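D-glyceraldehyde dehydrogenase (NADP(+)) (Thermoplasma acidophilum, PDB 5IZD) oxidises D-glyceraldehyde to (R)-glycerate with NADP(+) as electron acceptor, a step of the non-phosphorylated Entner-Doudoroff pathway. Local coordinates at residues Lys243-Leu248 / Ala456-Lys461. Sequence-based numbering, arbitrary orientation.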
loop_
_atom_site.group_PDB
_atom_site.type_symbol
_atom_site.label_atom_id
_atom_site.label_comp_id
_atom_site.label_asym_id
_atom_site.label_seq_id
_atom_site.Cartn_x
_atom_site.Cartn_y
_atom_site.Cartn_z
ATOM N N LYS A 243 17.625 -12.418 9.429
ATOM C CA LYS A 243 16.346 -12.537 8.823
ATOM C C LYS A 243 16.318 -13.810 7.970
ATOM O O LYS A 243 17.263 -14.087 7.168
ATOM C CB LYS A 243 16.073 -11.275 7.994
ATOM C CG LYS A 243 14.950 -11.312 6.952
ATOM C CD LYS A 243 13.652 -11.683 7.517
ATOM C CE LYS A 243 12.598 -11.742 6.416
ATOM N NZ LYS A 243 12.226 -10.416 5.913
ATOM N N LEU A 244 15.275 -14.620 8.187
ATOM C CA LEU A 244 15.120 -15.906 7.485
ATOM C C LEU A 244 14.004 -15.876 6.439
ATOM O O LEU A 244 12.852 -15.380 6.704
ATOM C CB LEU A 244 14.865 -16.995 8.500
ATOM C CG LEU A 244 16.032 -17.233 9.478
ATOM C CD1 LEU A 244 15.798 -18.495 10.294
ATOM C CD2 LEU A 244 17.400 -17.332 8.836
ATOM N N ILE A 245 14.338 -16.337 5.226
ATOM C CA ILE A 245 13.342 -16.620 4.189
ATOM C C ILE A 245 13.598 -18.068 3.836
ATOM O O ILE A 245 14.688 -18.372 3.267
ATOM C CB ILE A 245 13.490 -15.757 2.936
ATOM C CG1 ILE A 245 13.427 -14.238 3.231
ATOM C CG2 ILE A 245 12.433 -16.176 1.897
ATOM C CD1 ILE A 245 13.897 -13.357 2.061
ATOM N N LEU A 246 12.708 -18.955 4.278
ATOM C CA LEU A 246 12.882 -20.409 4.185
ATOM C C LEU A 246 11.624 -20.986 3.583
ATOM O O LEU A 246 10.495 -20.732 4.103
ATOM C CB LEU A 246 13.035 -21.088 5.547
ATOM C CG LEU A 246 14.109 -20.565 6.489
ATOM C CD1 LEU A 246 14.038 -21.298 7.829
ATOM C CD2 LEU A 246 15.466 -20.675 5.849
ATOM N N GLU A 247 11.814 -21.816 2.572
ATOM C CA GLU A 247 10.745 -22.572 1.974
ATOM C C GLU A 247 11.096 -24.058 1.935
ATOM O O GLU A 247 12.093 -24.421 1.307
ATOM C CB GLU A 247 10.462 -22.016 0.586
ATOM C CG GLU A 247 9.124 -22.548 0.028
ATOM C CD GLU A 247 9.256 -23.638 -1.016
ATOM O OE1 GLU A 247 9.158 -24.834 -0.659
ATOM O OE2 GLU A 247 9.456 -23.287 -2.220
ATOM N N LEU A 248 10.297 -24.880 2.648
ATOM C CA LEU A 248 10.681 -26.189 3.097
ATOM C C LEU A 248 9.796 -27.319 2.508
ATOM O O LEU A 248 9.664 -28.378 3.109
ATOM C CB LEU A 248 10.769 -26.263 4.621
ATOM C CG LEU A 248 11.617 -25.176 5.248
ATOM C CD1 LEU A 248 11.617 -25.266 6.778
ATOM C CD2 LEU A 248 13.031 -25.213 4.737
ATOM N N ALA A 456 8.611 -16.572 6.152
ATOM C CA ALA A 456 8.390 -15.520 5.215
ATOM C C ALA A 456 7.892 -16.109 3.884
ATOM O O ALA A 456 7.143 -17.074 3.908
ATOM C CB ALA A 456 9.615 -14.666 5.083
ATOM N N GLY A 457 8.288 -15.557 2.739
ATOM C CA GLY A 457 7.824 -16.032 1.446
ATOM C C GLY A 457 8.589 -15.307 0.350
ATOM O O GLY A 457 9.393 -14.422 0.666
ATOM N N GLU A 458 8.303 -15.676 -0.900
ATOM C CA GLU A 458 8.948 -15.152 -2.108
ATOM C C GLU A 458 7.975 -14.859 -3.249
ATOM O O GLU A 458 7.020 -15.588 -3.478
ATOM C CB GLU A 458 9.986 -16.147 -2.595
ATOM C CG GLU A 458 11.071 -16.401 -1.583
ATOM C CD GLU A 458 11.991 -17.584 -1.972
ATOM O OE1 GLU A 458 13.211 -17.399 -2.330
ATOM O OE2 GLU A 458 11.431 -18.712 -1.902
ATOM N N GLY A 459 8.229 -13.792 -3.967
ATOM C CA GLY A 459 7.352 -13.349 -4.984
ATOM C C GLY A 459 6.379 -12.310 -4.502
ATOM O O GLY A 459 6.063 -12.212 -3.316
ATOM N N SER A 460 5.846 -11.563 -5.450
ATOM C CA SER A 460 4.991 -10.404 -5.191
ATOM C C SER A 460 5.752 -9.238 -4.580
ATOM O O SER A 460 6.903 -9.328 -4.200
ATOM C CB SER A 460 3.735 -10.758 -4.340
ATOM O OG SER A 460 3.953 -10.630 -2.925
ATOM N N LYS A 461 5.061 -8.116 -4.484
ATOM C CA LYS A 461 5.536 -6.977 -3.682
ATOM C C LYS A 461 6.042 -7.414 -2.305
ATOM O O LYS A 461 7.070 -6.940 -1.830
ATOM C CB LYS A 461 4.370 -5.975 -3.479
ATOM C CG LYS A 461 4.721 -4.659 -2.751
ATOM C CD LYS A 461 3.484 -3.744 -2.488
ATOM C CE LYS A 461 2.209 -4.550 -2.305
ATOM N NZ LYS A 461 0.980 -3.719 -1.992
HETATM O O HOH W 1 7.849 -20.057 3.150
HETATM O O HOH W 2 11.351 -21.200 -3.187
#
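Ile245 meets the loop at 456-458 through its CG2 methyl, which lies 3.7 Å from Gly457 O and equally close to the aliphatic Glu458 CG. With chi1 at -57°, CG2 stands anti to the backbone N and CG1 beside it; CG1 faces Ala456 CB at 4.3 Å. That same CB also rests 3.7 Å from Leu244 O, so the Ala456 methyl lies against both the Leu244 carbonyl and the Ile245 side chain. This is the tight part, and it is purely van der Waals: no direct hydrogen bond joins the segments. The Leu246 backbone instead bonds to Gln455, within the antiparallel pairing of 243-247 with strand 454-455, after which the chain leaves the sheet.

Toward Glu247 the looser side is bridged by two ordered waters between mostly buried residues. One donates to Leu246 O (2.9 Å) and to Ala456 O. Another donates to Glu247 OE2 and, at 2.8 Å, to Glu458 OE2, bridging OE2 atoms 5.0 Å apart. Lys158 NZ forms a salt bridge with Glu458 OE1, while Glu247 OE1 accepts from Gly249 N. At the other end of the strand, the partly exposed Lys243 only grazes Ala456, and its NZ forms a salt bridge with Glu466 OE1.

Glu247, the predicted proton acceptor, lies near the modified cysteine at position 281, consistent with the active site of the aldehyde dehydrogenase fold, where Glu458 is its water-linked neighbour.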